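Local coordinates for T-lymphoma invasion and metastasis-inducing protein 1 (Homo sapiens, PDB 4K2P), which probably activates Rac-type small GTPases as a guanine nucleotide exchange factor, with its PH-CC-Ex region binding phosphoinositides and partner proteins such as Par-3, at residues C46-Y51 / F99-T104; V8-A13 / I113-S118; N73-A78 / F231-F236. The protein carries 5 engineered substitutions. All coordinates share one frame; numbering follows the deposited sequence.

Contact 1 (C46-Y51 / F99-T104); sequences CTLFFY and FLFQTT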
ATOM      1  N   CYS A  46       4.004  14.481   3.662  1.00 42.43           N
ATOM      2  CA  CYS A  46       3.665  13.190   3.099  1.00 42.30           C
ATOM      3  C   CYS A  46       4.312  13.033   1.728  1.00 39.36           C
ATOM      4  O   CYS A  46       3.729  12.469   0.802  1.00 37.48           O
ATOM      5  CB  CYS A  46       2.147  13.035   3.034  1.00 50.19           C
ATOM      6  SG  CYS A  46       1.570  11.607   3.963  1.00 62.25           S
ATOM      7  N   THR A  47       5.536  13.537   1.619  1.00 38.04           N
ATOM      8  CA  THR A  47       6.299  13.464   0.383  1.00 37.31           C
ATOM      9  C   THR A  47       7.727  13.010   0.655  1.00 33.46           C
ATOM     10  O   THR A  47       8.379  13.484   1.581  1.00 35.69           O
ATOM     11  CB  THR A  47       6.320  14.831  -0.334  1.00 40.70           C
ATOM     12  OG1 THR A  47       4.979  15.269  -0.551  1.00 45.56           O
ATOM     13  CG2 THR A  47       7.040  14.747  -1.672  1.00 39.96           C
ATOM     14  N   LEU A  48       8.189  12.045  -0.130  1.00 29.11           N
ATOM     15  CA  LEU A  48       9.585  11.664  -0.147  1.00 26.58           C
ATOM     16  C   LEU A  48      10.304  12.462  -1.221  1.00 28.70           C
ATOM     17  O   LEU A  48       9.954  12.381  -2.388  1.00 29.91           O
ATOM     18  CB  LEU A  48       9.753  10.160  -0.418  1.00 26.01           C
ATOM     19  CG  LEU A  48       9.351   9.194   0.689  1.00 27.64           C
ATOM     20  CD1 LEU A  48       9.409   7.766   0.160  1.00 28.75           C
ATOM     21  CD2 LEU A  48      10.235   9.345   1.895  1.00 27.98           C
ATOM     22  N   PHE A  49      11.298  13.239  -0.811  1.00 29.11           N
ATOM     23  CA  PHE A  49      12.133  14.007  -1.722  1.00 29.40           C
ATOM     24  C   PHE A  49      13.460  13.294  -1.928  1.00 28.26           C
ATOM     25  O   PHE A  49      14.096  12.851  -0.974  1.00 27.23           O
ATOM     26  CB  PHE A  49      12.362  15.414  -1.174  1.00 30.01           C
ATOM     27  CG  PHE A  49      11.108  16.223  -1.059  1.00 32.32           C
ATOM     28  CD1 PHE A  49      10.638  16.948  -2.136  1.00 35.03           C
ATOM     29  CD2 PHE A  49      10.389  16.243   0.122  1.00 35.13           C
ATOM     30  CE1 PHE A  49       9.476  17.694  -2.040  1.00 40.13           C
ATOM     31  CE2 PHE A  49       9.221  16.990   0.229  1.00 40.38           C
ATOM     32  CZ  PHE A  49       8.765  17.711  -0.854  1.00 42.96           C
ATOM     33  N   PHE A  50      13.878  13.207  -3.182  1.00 28.74           N
ATOM     34  CA  PHE A  50      15.086  12.486  -3.557  1.00 27.30           C
ATOM     35  C   PHE A  50      16.124  13.467  -4.057  1.00 26.88           C
ATOM     36  O   PHE A  50      15.873  14.202  -5.006  1.00 29.61           O
ATOM     37  CB  PHE A  50      14.769  11.444  -4.632  1.00 28.01           C
ATOM     38  CG  PHE A  50      13.813  10.379  -4.180  1.00 29.22           C
ATOM     39  CD1 PHE A  50      12.484  10.668  -3.969  1.00 32.62           C
ATOM     40  CD2 PHE A  50      14.244   9.085  -3.984  1.00 30.39           C
ATOM     41  CE1 PHE A  50      11.607   9.686  -3.552  1.00 34.81           C
ATOM     42  CE2 PHE A  50      13.367   8.100  -3.569  1.00 32.43           C
ATOM     43  CZ  PHE A  50      12.051   8.402  -3.356  1.00 33.87           C
ATOM     44  N   TYR A  51      17.285  13.475  -3.402  1.00 26.47           N
ATOM     45  CA  TYR A  51      18.377  14.399  -3.708  1.00 26.88           C
ATOM     46  C   TYR A  51      19.604  13.619  -4.183  1.00 26.95           C
ATOM     47  O   TYR A  51      19.887  12.538  -3.665  1.00 26.56           O
ATOM     48  CB  TYR A  51      18.773  15.218  -2.478  1.00 28.88           C
ATOM     49  CG  TYR A  51      17.697  16.093  -1.857  1.00 29.24           C
ATOM     50  CD1 TYR A  51      16.794  15.575  -0.934  1.00 28.34           C
ATOM     51  CD2 TYR A  51      17.628  17.452  -2.145  1.00 30.93           C
ATOM     52  CE1 TYR A  51      15.827  16.382  -0.349  1.00 29.53           C
ATOM     53  CE2 TYR A  51      16.672  18.258  -1.562  1.00 31.11           C
ATOM     54  CZ  TYR A  51      15.780  17.721  -0.663  1.00 32.55           C
ATOM     55  OH  TYR A  51      14.827  18.527  -0.086  1.00 37.87           O
ATOM     56  N   PHE A  99       7.963   1.122  -5.101  1.00 18.73           N
ATOM     57  CA  PHE A  99       9.378   1.466  -5.124  1.00 22.88           C
ATOM     58  C   PHE A  99      10.097   0.593  -4.121  1.00 22.05           C
ATOM     59  O   PHE A  99       9.577   0.332  -3.050  1.00 22.83           O
ATOM     60  CB  PHE A  99       9.590   2.947  -4.771  1.00 24.07           C
ATOM     61  CG  PHE A  99       8.722   3.886  -5.551  1.00 26.05           C
ATOM     62  CD1 PHE A  99       7.434   4.176  -5.119  1.00 25.46           C
ATOM     63  CD2 PHE A  99       9.187   4.490  -6.710  1.00 27.25           C
ATOM     64  CE1 PHE A  99       6.620   5.043  -5.839  1.00 26.16           C
ATOM     65  CE2 PHE A  99       8.373   5.357  -7.431  1.00 28.15           C
ATOM     66  CZ  PHE A  99       7.087   5.626  -6.994  1.00 27.07           C
ATOM     67  N   LEU A 100      11.274   0.107  -4.487  1.00 22.64           N
ATOM     68  CA  LEU A 100      12.139  -0.591  -3.549  1.00 21.68           C
ATOM     69  C   LEU A 100      13.212   0.334  -2.973  1.00 19.37           C
ATOM     70  O   LEU A 100      13.752   1.183  -3.669  1.00 18.83           O
ATOM     71  CB  LEU A 100      12.800  -1.786  -4.230  1.00 23.08           C
ATOM     72  CG  LEU A 100      11.850  -2.889  -4.708  1.00 26.26           C
ATOM     73  CD1 LEU A 100      12.610  -3.866  -5.563  1.00 27.49           C
ATOM     74  CD2 LEU A 100      11.200  -3.608  -3.532  1.00 27.35           C
ATOM     75  N   PHE A 101      13.529   0.107  -1.707  1.00 18.69           N
ATOM     76  CA  PHE A 101      14.534   0.857  -0.976  1.00 19.87           C
ATOM     77  C   PHE A 101      15.424  -0.124  -0.218  1.00 22.28           C
ATOM     78  O   PHE A 101      14.919  -1.102   0.328  1.00 23.72           O
ATOM     79  CB  PHE A 101      13.895   1.822   0.019  1.00 21.34           C
ATOM     80  CG  PHE A 101      12.956   2.812  -0.590  1.00 23.08           C
ATOM     81  CD1 PHE A 101      13.413   4.041  -1.052  1.00 23.08           C
ATOM     82  CD2 PHE A 101      11.605   2.540  -0.658  1.00 23.01           C
ATOM     83  CE1 PHE A 101      12.536   4.965  -1.591  1.00 25.07           C
ATOM     84  CE2 PHE A 101      10.723   3.462  -1.193  1.00 25.10           C
ATOM     85  CZ  PHE A 101      11.189   4.676  -1.661  1.00 24.87           C
ATOM     86  N   GLN A 102      16.732   0.128  -0.185  1.00 21.41           N
ATOM     87  CA  GLN A 102      17.648  -0.657   0.638  1.00 22.33           C
ATOM     88  C   GLN A 102      18.353   0.251   1.644  1.00 23.93           C
ATOM     89  O   GLN A 102      18.930   1.283   1.275  1.00 23.44           O
ATOM     90  CB  GLN A 102      18.688  -1.387  -0.216  1.00 24.43           C
ATOM     91  CG  GLN A 102      19.597  -2.342   0.596  1.00 27.21           C
ATOM     92  CD  GLN A 102      20.820  -2.818  -0.176  1.00 32.17           C
ATOM     93  OE1 GLN A 102      21.296  -2.143  -1.089  1.00 32.90           O
ATOM     94  NE2 GLN A 102      21.337  -3.984   0.195  1.00 34.97           N
ATOM     95  N   THR A 103      18.292  -0.147   2.910  1.00 25.21           N
ATOM     96  CA  THR A 103      18.985   0.536   3.990  1.00 29.06           C
ATOM     97  C   THR A 103      20.067  -0.402   4.585  1.00 28.14           C
ATOM     98  O   THR A 103      20.461  -1.383   3.946  1.00 30.06           O
ATOM     99  CB  THR A 103      17.966   1.012   5.054  1.00 28.24           C
ATOM    100  OG1 THR A 103      18.613   1.828   6.038  1.00 27.79           O
ATOM    101  CG2 THR A 103      17.277  -0.169   5.716  1.00 32.42           C
ATOM    102  N   THR A 104      20.542  -0.101   5.793  1.00 27.58           N
ATOM    103  CA  THR A 104      21.794  -0.652   6.308  1.00 26.92           C
ATOM    104  C   THR A 104      21.620  -1.719   7.376  1.00 27.06           C
ATOM    105  O   THR A 104      22.553  -2.457   7.665  1.00 28.66           O
ATOM    106  CB  THR A 104      22.668   0.466   6.915  1.00 29.28           C
ATOM    107  OG1 THR A 104      21.851   1.293   7.755  1.00 29.86           O
ATOM    108  CG2 THR A 104      23.281   1.321   5.825  1.00 27.61           C
TER
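Phe50 and Phe101 adopt the same first torsion: in each, CG stands beside the backbone N and anti to the carbonyl carbon (chi1 -63° and -58°), and, with both residues facing the interior, this torsion brings the two rings together from strands that are not neighbours. Their side chains cross at about a right angle, yet the rings meet rim to rim. CE2 of Phe50 lies 3.8 Å from CE1 of Phe101, each atom close to the plane of the other ring, while CZ of Phe50 is 3.9 Å from the same CE1. The ring planes differ by only about 22°, so the pair is neither a T-shaped nor an offset stack; it is a hydrocarbon contact between two edges. Such packing is the expected filling of a PH domain, in which strongly bent antiparallel sheets close on each other around an apolar core: 47-51 pairs with 37-44 and 67-70, and 98-102 with 88-92 and 10-23. Leu48, two residues before Phe50 and therefore on the same side of its strand, comes at Phe101 from the opposite direction. One of its branches does the touching, CD1 lying 4.0 Å from Phe101 CZ. Around the pair, Phe50 also meets the ring of His67 and Phe101 that of Phe89, both with planes inclined by small angles, and Val41 touches Leu48 as well as Phe50. On the other side of strand 47-51, Thr47 sets its CG2 methyl over one face of the Phe49 ring, towards the rim.

Contact 2 (V8-A13 / I113-S118); sequences VRKAGA and ITAIHS
Thr114 O is gripped twice by Ser118, the serine whose other atoms meet Arg9 across the contact. The hydroxyl OG of Ser118 donates to Thr114 O over 2.9 Å, and Ser118 N reaches the same oxygen at 3.0 Å in the regular helical bond; the two donors arrive from opposite faces of the carbonyl plane. With OG turned back onto its own helix, Ser118 offers Arg9 carbon rather than oxygen. NH1 of Arg9 lies 3.5 Å from Ser118 CB, and the Ser118 carbonyl carbon lies over the centre of one face of the Arg9 guanidinium, 4.2 Å from the guanidinium plane. The reach depends on an extended start to the chain, CG of Arg9 being anti to the backbone N (chi1 -178°), followed by a bend at chi3 (-69°) that lays the charged group along the helix. On the way, CD of Arg9 passes 3.3 Å from Ala115 O, a close approach of a methylene next to the cationic group, which probably suits the partial negative charge of the carbonyl oxygen. Arg9 continues onto Ala119 and Thr122 of the same helix.

Lys10 makes the apolar half of the contact. Its CB sits 3.7 Å from Ala115 CB, the small methyl letting strand and helix come near, and the chain then bends at chi2 so that its end leads away from Ala115. There NZ forms a salt bridge with Glu108 and the lysine a cation-pi contact with Trp112, both one or two turns earlier on the helix. Thus the start of strand 10-23, itself hydrogen-bonded to Leu43, lies against helix 106-128, the C-terminal helix that in the PH fold closes one end of the bent beta barrel.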
ATOM      1  N   VAL A   8      11.710  18.072   8.533  1.00 45.56           N
ATOM      2  CA  VAL A   8      12.082  16.711   8.141  1.00 37.66           C
ATOM      3  C   VAL A   8      11.756  15.718   9.257  1.00 35.15           C
ATOM      4  O   VAL A   8      12.262  15.835  10.365  1.00 37.19           O
ATOM      5  CB  VAL A   8      13.592  16.635   7.795  1.00 41.24           C
ATOM      6  CG1 VAL A   8      14.041  15.201   7.550  1.00 36.45           C
ATOM      7  CG2 VAL A   8      13.889  17.476   6.567  1.00 43.87           C
ATOM      8  N   ARG A   9      10.935  14.720   8.944  1.00 31.86           N
ATOM      9  CA  ARG A   9      10.573  13.689   9.908  1.00 31.47           C
ATOM     10  C   ARG A   9      11.649  12.612   9.958  1.00 28.50           C
ATOM     11  O   ARG A   9      11.967  12.084  11.019  1.00 31.61           O
ATOM     12  CB  ARG A   9       9.209  13.072   9.566  1.00 30.30           C
ATOM     13  CG  ARG A   9       8.739  12.015  10.563  1.00 31.48           C
ATOM     14  CD  ARG A   9       7.439  11.350  10.108  1.00 30.07           C
ATOM     15  NE  ARG A   9       6.283  12.256  10.161  1.00 32.91           N
ATOM     16  CZ  ARG A   9       5.420  12.343  11.170  1.00 36.25           C
ATOM     17  NH1 ARG A   9       5.556  11.581  12.246  1.00 38.31           N
ATOM     18  NH2 ARG A   9       4.409  13.203  11.105  1.00 39.15           N
ATOM     19  N   LYS A  10      12.203  12.299   8.796  1.00 26.13           N
ATOM     20  CA  LYS A  10      13.201  11.240   8.652  1.00 27.61           C
ATOM     21  C   LYS A  10      13.960  11.454   7.352  1.00 27.18           C
ATOM     22  O   LYS A  10      13.356  11.747   6.330  1.00 23.48           O
ATOM     23  CB  LYS A  10      12.537   9.855   8.658  1.00 27.17           C
ATOM     24  CG  LYS A  10      13.477   8.678   8.443  1.00 27.74           C
ATOM     25  CD  LYS A  10      14.367   8.466   9.647  1.00 31.98           C
ATOM     26  CE  LYS A  10      15.170   7.177   9.542  1.00 32.27           C
ATOM     27  NZ  LYS A  10      16.144   7.114  10.657  1.00 35.93           N
ATOM     28  N   ALA A  11      15.280  11.297   7.385  1.00 28.87           N
ATOM     29  CA  ALA A  11      16.087  11.425   6.176  1.00 27.51           C
ATOM     30  C   ALA A  11      17.307  10.506   6.251  1.00 28.12           C
ATOM     31  O   ALA A  11      17.865  10.309   7.324  1.00 29.45           O
ATOM     32  CB  ALA A  11      16.516  12.872   5.979  1.00 28.58           C
ATOM     33  N   GLY A  12      17.716   9.948   5.113  1.00 25.64           N
ATOM     34  CA  GLY A  12      18.876   9.078   5.082  1.00 28.08           C
ATOM     35  C   GLY A  12      19.261   8.658   3.678  1.00 25.84           C
ATOM     36  O   GLY A  12      18.499   8.830   2.740  1.00 24.84           O
ATOM     37  N   ALA A  13      20.452   8.098   3.546  1.00 24.00           N
ATOM     38  CA  ALA A  13      20.941   7.606   2.275  1.00 24.17           C
ATOM     39  C   ALA A  13      20.351   6.222   2.003  1.00 27.09           C
ATOM     40  O   ALA A  13      20.470   5.323   2.827  1.00 28.49           O
ATOM     41  CB  ALA A  13      22.460   7.561   2.279  1.00 27.16           C
ATOM     42  N   ILE A 113       9.996   2.421   8.096  1.00 22.15           N
ATOM     43  CA  ILE A 113       8.612   1.977   8.016  1.00 23.68           C
ATOM     44  C   ILE A 113       7.775   2.776   9.009  1.00 23.60           C
ATOM     45  O   ILE A 113       6.683   3.234   8.688  1.00 23.01           O
ATOM     46  CB  ILE A 113       8.477   0.462   8.288  1.00 25.20           C
ATOM     47  CG1 ILE A 113       9.061  -0.321   7.108  1.00 24.87           C
ATOM     48  CG2 ILE A 113       7.008   0.077   8.482  1.00 27.94           C
ATOM     49  CD1 ILE A 113       9.017  -1.817   7.255  1.00 26.63           C
ATOM     50  N   THR A 114       8.322   2.981  10.198  1.00 26.21           N
ATOM     51  CA  THR A 114       7.629   3.695  11.254  1.00 26.80           C
ATOM     52  C   THR A 114       7.399   5.144  10.858  1.00 26.53           C
ATOM     53  O   THR A 114       6.307   5.666  11.044  1.00 28.41           O
ATOM     54  CB  THR A 114       8.414   3.626  12.565  1.00 27.83           C
ATOM     55  OG1 THR A 114       8.362   2.287  13.061  1.00 27.93           O
ATOM     56  CG2 THR A 114       7.832   4.554  13.624  1.00 30.14           C
ATOM     57  N   ALA A 115       8.409   5.780  10.275  1.00 25.03           N
ATOM     58  CA  ALA A 115       8.324   7.197   9.936  1.00 24.93           C
ATOM     59  C   ALA A 115       7.317   7.436   8.812  1.00 25.20           C
ATOM     60  O   ALA A 115       6.540   8.388   8.860  1.00 25.04           O
ATOM     61  CB  ALA A 115       9.686   7.734   9.541  1.00 26.70           C
ATOM     62  N   ILE A 116       7.318   6.570   7.804  1.00 22.63           N
ATOM     63  CA  ILE A 116       6.445   6.783   6.656  1.00 23.88           C
ATOM     64  C   ILE A 116       4.993   6.529   7.051  1.00 22.44           C
ATOM     65  O   ILE A 116       4.109   7.288   6.667  1.00 23.70           O
ATOM     66  CB  ILE A 116       6.836   5.904   5.469  1.00 24.81           C
ATOM     67  CG1 ILE A 116       8.208   6.331   4.942  1.00 25.58           C
ATOM     68  CG2 ILE A 116       5.810   6.030   4.342  1.00 27.95           C
ATOM     69  CD1 ILE A 116       8.870   5.324   4.031  1.00 25.66           C
ATOM     70  N   HIS A 117       4.757   5.486   7.839  1.00 21.16           N
ATOM     71  CA  HIS A 117       3.412   5.142   8.280  1.00 23.07           C
ATOM     72  C   HIS A 117       2.874   6.205   9.226  1.00 25.72           C
ATOM     73  O   HIS A 117       1.684   6.494   9.228  1.00 28.49           O
ATOM     74  CB  HIS A 117       3.399   3.775   8.966  1.00 21.17           C
ATOM     75  CG  HIS A 117       3.408   2.632   8.007  1.00 18.37           C
ATOM     76  ND1 HIS A 117       3.613   1.328   8.395  1.00 18.95           N
ATOM     77  CD2 HIS A 117       3.238   2.607   6.668  1.00 18.08           C
ATOM     78  CE1 HIS A 117       3.575   0.547   7.333  1.00 19.21           C
ATOM     79  NE2 HIS A 117       3.338   1.297   6.273  1.00 19.69           N
ATOM     80  N   SER A 118       3.762   6.797  10.017  1.00 25.78           N
ATOM     81  CA  SER A 118       3.376   7.866  10.931  1.00 27.66           C
ATOM     82  C   SER A 118       2.916   9.076  10.148  1.00 25.38           C
ATOM     83  O   SER A 118       1.953   9.733  10.516  1.00 24.86           O
ATOM     84  CB  SER A 118       4.532   8.247  11.852  1.00 32.82           C
ATOM     85  OG  SER A 118       4.720   7.262  12.850  1.00 37.18           O
TER

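Contact 3 (N73-A78 / F231-F236); sequences NSIVQA and FSVSSF
Strand 75-78 passes the first turn of helix 233-241 with Gln77 CA and Ser234 CA 7.2 Å apart, the closest CA pair between the two segments, and turns its alternate residues Ile75 and Gln77 towards the helix. Both meet Val233. Gln77 crosses it at about a right angle, its CG 4.0 Å from Val233 CG1 and its OE1 3.8 Å from Val233 CG2, so the amide oxygen faces a methyl group. Ile75 adds a looser touch, CG2 to Val233 CG1 at 4.4 Å.

A sharp bend at chi2 (-77°) folds the Gln77 chain back on its own strand, where NE2 donates to Val76 O over 3.0 Å. The N-H...O angle is 152°, but the donor stands 37° above the carbonyl plane and does not follow a lone pair. This bond helps fix the rotation of the amide and gives one N-H of the buried NE2 an acceptor. Ser234 is joined to the strand through a water that donates to Ile75 O at 2.9 Å and lies 2.8 Å from Ser234 OG, a polar bridge beside the apolar contact. The helix itself begins with an N-cap: Ser232 OG accepts from Ser235 N.

Val233 also packs on Phe193 of helix 168-203 and on Pro210 and Leu213 of helix 210-214, while Ile75 touches Met190 and Ser234 reaches Cys90 of strand 88-92. Helix 233-241, from the CC-Ex part, is thereby wedged between the PH sheet and two other helices of its own region.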
ATOM      1  N   ASN A  73      -1.423   7.696   2.036  1.00 27.48           N
ATOM      2  CA  ASN A  73      -2.191   6.456   1.892  1.00 29.28           C
ATOM      3  C   ASN A  73      -1.378   5.328   1.255  1.00 27.06           C
ATOM      4  O   ASN A  73      -1.903   4.506   0.510  1.00 27.94           O
ATOM      5  CB  ASN A  73      -3.476   6.711   1.092  1.00 30.36           C
ATOM      6  CG  ASN A  73      -4.452   7.608   1.833  1.00 33.08           C
ATOM      7  OD1 ASN A  73      -4.715   7.414   3.020  1.00 34.72           O
ATOM      8  ND2 ASN A  73      -4.994   8.594   1.138  1.00 32.99           N
ATOM      9  N   SER A  74      -0.091   5.284   1.587  1.00 24.82           N
ATOM     10  CA  SER A  74       0.806   4.232   1.129  1.00 23.84           C
ATOM     11  C   SER A  74       0.875   3.061   2.110  1.00 23.43           C
ATOM     12  O   SER A  74       0.392   3.142   3.238  1.00 25.44           O
ATOM     13  CB  SER A  74       2.211   4.790   0.920  1.00 24.83           C
ATOM     14  OG  SER A  74       2.242   5.688  -0.167  1.00 28.46           O
ATOM     15  N   ILE A  75       1.470   1.966   1.656  1.00 21.41           N
ATOM     16  CA  ILE A  75       1.859   0.874   2.529  1.00 25.39           C
ATOM     17  C   ILE A  75       3.350   0.637   2.326  1.00 19.68           C
ATOM     18  O   ILE A  75       3.849   0.703   1.215  1.00 20.18           O
ATOM     19  CB  ILE A  75       1.075  -0.428   2.230  1.00 27.84           C
ATOM     20  CG1 ILE A  75      -0.406  -0.263   2.580  1.00 35.39           C
ATOM     21  CG2 ILE A  75       1.652  -1.601   3.021  1.00 31.87           C
ATOM     22  CD1 ILE A  75      -1.304  -1.401   2.061  1.00 36.88           C
ATOM     23  N   VAL A  76       4.052   0.331   3.405  1.00 21.43           N
ATOM     24  CA  VAL A  76       5.453  -0.016   3.332  1.00 20.78           C
ATOM     25  C   VAL A  76       5.573  -1.393   3.969  1.00 22.42           C
ATOM     26  O   VAL A  76       4.972  -1.651   5.011  1.00 22.58           O
ATOM     27  CB  VAL A  76       6.368   1.002   4.046  1.00 23.35           C
ATOM     28  CG1 VAL A  76       7.823   0.728   3.704  1.00 21.79           C
ATOM     29  CG2 VAL A  76       6.004   2.427   3.655  1.00 25.28           C
ATOM     30  N   GLN A  77       6.335  -2.269   3.320  1.00 21.13           N
ATOM     31  CA  GLN A  77       6.556  -3.641   3.777  1.00 22.43           C
ATOM     32  C   GLN A  77       8.030  -4.004   3.665  1.00 21.50           C
ATOM     33  O   GLN A  77       8.653  -3.746   2.647  1.00 21.05           O
ATOM     34  CB  GLN A  77       5.745  -4.641   2.945  1.00 22.51           C
ATOM     35  CG  GLN A  77       4.239  -4.525   3.076  1.00 23.83           C
ATOM     36  CD  GLN A  77       3.727  -5.132   4.360  1.00 26.20           C
ATOM     37  OE1 GLN A  77       3.535  -6.346   4.457  1.00 28.11           O
ATOM     38  NE2 GLN A  77       3.487  -4.291   5.350  1.00 27.37           N
ATOM     39  N   ALA A  78       8.580  -4.619   4.700  1.00 21.87           N
ATOM     40  CA  ALA A  78       9.871  -5.280   4.587  1.00 22.64           C
ATOM     41  C   ALA A  78       9.798  -6.349   3.511  1.00 25.58           C
ATOM     42  O   ALA A  78       8.747  -6.947   3.297  1.00 28.06           O
ATOM     43  CB  ALA A  78      10.274  -5.899   5.910  1.00 23.12           C
ATOM     44  N   PHE A 231       3.884 -11.941  -6.211  1.00 27.73           N
ATOM     45  CA  PHE A 231       2.759 -12.129  -5.302  1.00 28.80           C
ATOM     46  C   PHE A 231       3.179 -11.647  -3.933  1.00 29.26           C
ATOM     47  O   PHE A 231       3.900 -12.339  -3.218  1.00 30.60           O
ATOM     48  CB  PHE A 231       2.336 -13.599  -5.206  1.00 33.38           C
ATOM     49  CG  PHE A 231       1.793 -14.167  -6.479  1.00 34.56           C
ATOM     50  CD1 PHE A 231       2.644 -14.560  -7.499  1.00 38.55           C
ATOM     51  CD2 PHE A 231       0.428 -14.325  -6.650  1.00 32.52           C
ATOM     52  CE1 PHE A 231       2.140 -15.097  -8.672  1.00 40.91           C
ATOM     53  CE2 PHE A 231      -0.082 -14.862  -7.820  1.00 35.05           C
ATOM     54  CZ  PHE A 231       0.771 -15.241  -8.833  1.00 38.76           C
ATOM     55  N   SER A 232       2.707 -10.468  -3.563  1.00 28.82           N
ATOM     56  CA  SER A 232       3.073  -9.862  -2.298  1.00 27.53           C
ATOM     57  C   SER A 232       2.024  -8.836  -1.917  1.00 25.90           C
ATOM     58  O   SER A 232       1.185  -8.461  -2.730  1.00 24.57           O
ATOM     59  CB  SER A 232       4.437  -9.194  -2.401  1.00 25.88           C
ATOM     60  OG  SER A 232       4.328  -8.047  -3.233  1.00 24.96           O
ATOM     61  N   VAL A 233       2.066  -8.391  -0.671  1.00 28.23           N
ATOM     62  CA  VAL A 233       1.203  -7.314  -0.222  1.00 28.45           C
ATOM     63  C   VAL A 233       1.396  -6.097  -1.113  1.00 23.91           C
ATOM     64  O   VAL A 233       0.442  -5.405  -1.414  1.00 22.15           O
ATOM     65  CB  VAL A 233       1.484  -6.951   1.246  1.00 33.58           C
ATOM     66  CG1 VAL A 233       0.719  -5.692   1.658  1.00 34.46           C
ATOM     67  CG2 VAL A 233       1.090  -8.115   2.140  1.00 35.15           C
ATOM     68  N   SER A 234       2.627  -5.847  -1.550  1.00 24.77           N
ATOM     69  CA  SER A 234       2.919  -4.651  -2.339  1.00 25.85           C
ATOM     70  C   SER A 234       2.272  -4.669  -3.724  1.00 25.34           C
ATOM     71  O   SER A 234       1.784  -3.641  -4.190  1.00 25.29           O
ATOM     72  CB  SER A 234       4.430  -4.465  -2.485  1.00 27.44           C
ATOM     73  OG  SER A 234       5.020  -4.215  -1.226  1.00 28.21           O
ATOM     74  N   SER A 235       2.288  -5.817  -4.397  1.00 23.20           N
ATOM     75  CA  SER A 235       1.679  -5.916  -5.719  1.00 21.73           C
ATOM     76  C   SER A 235       0.149  -5.958  -5.614  1.00 20.29           C
ATOM     77  O   SER A 235      -0.557  -5.438  -6.471  1.00 21.58           O
ATOM     78  CB  SER A 235       2.205  -7.148  -6.457  1.00 23.82           C
ATOM     79  OG  SER A 235       1.849  -8.338  -5.781  1.00 24.60           O
ATOM     80  N   PHE A 236      -0.344  -6.582  -4.551  1.00 18.58           N
ATOM     81  CA  PHE A 236      -1.771  -6.651  -4.263  1.00 18.02           C
ATOM     82  C   PHE A 236      -2.279  -5.228  -4.087  1.00 19.26           C
ATOM     83  O   PHE A 236      -3.262  -4.824  -4.700  1.00 20.72           O
ATOM     84  CB  PHE A 236      -1.999  -7.495  -3.002  1.00 19.62           C
ATOM     85  CG  PHE A 236      -3.442  -7.798  -2.691  1.00 21.55           C
ATOM     86  CD1 PHE A 236      -4.470  -7.449  -3.556  1.00 23.65           C
ATOM     87  CD2 PHE A 236      -3.764  -8.448  -1.515  1.00 24.10           C
ATOM     88  CE1 PHE A 236      -5.790  -7.744  -3.246  1.00 25.21           C
ATOM     89  CE2 PHE A 236      -5.082  -8.750  -1.206  1.00 26.57           C
ATOM     90  CZ  PHE A 236      -6.094  -8.391  -2.070  1.00 26.04           C
TER
HETATM   91  O   HOH W   1       4.041  -2.039   0.146  1.00 19.63           O

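From the N terminus, residues 8-13 open the first strand, and contact 2 closes a loop of about a hundred residues that spans most of the PH domain when 113-118 returns on helix 106-128, the C-terminal helix of the PH fold. Contact 1 joins 46-51 to 99-104 wholly within that loop, and strand 98-102 runs on directly to that helix. Contact 3 crosses both: 73-78 lies inside their loops, but its partner 231-236 comes more than a hundred residues after 113-118, beyond the long helices. Contacts 2 and 3 also touch, His117 NE2 probably hydrogen-bonding Val76 N, and Ile113 and Ile116 packing on Val76. Together, barrel core, closing helix and CC-Ex helices are tied through one curved sheet.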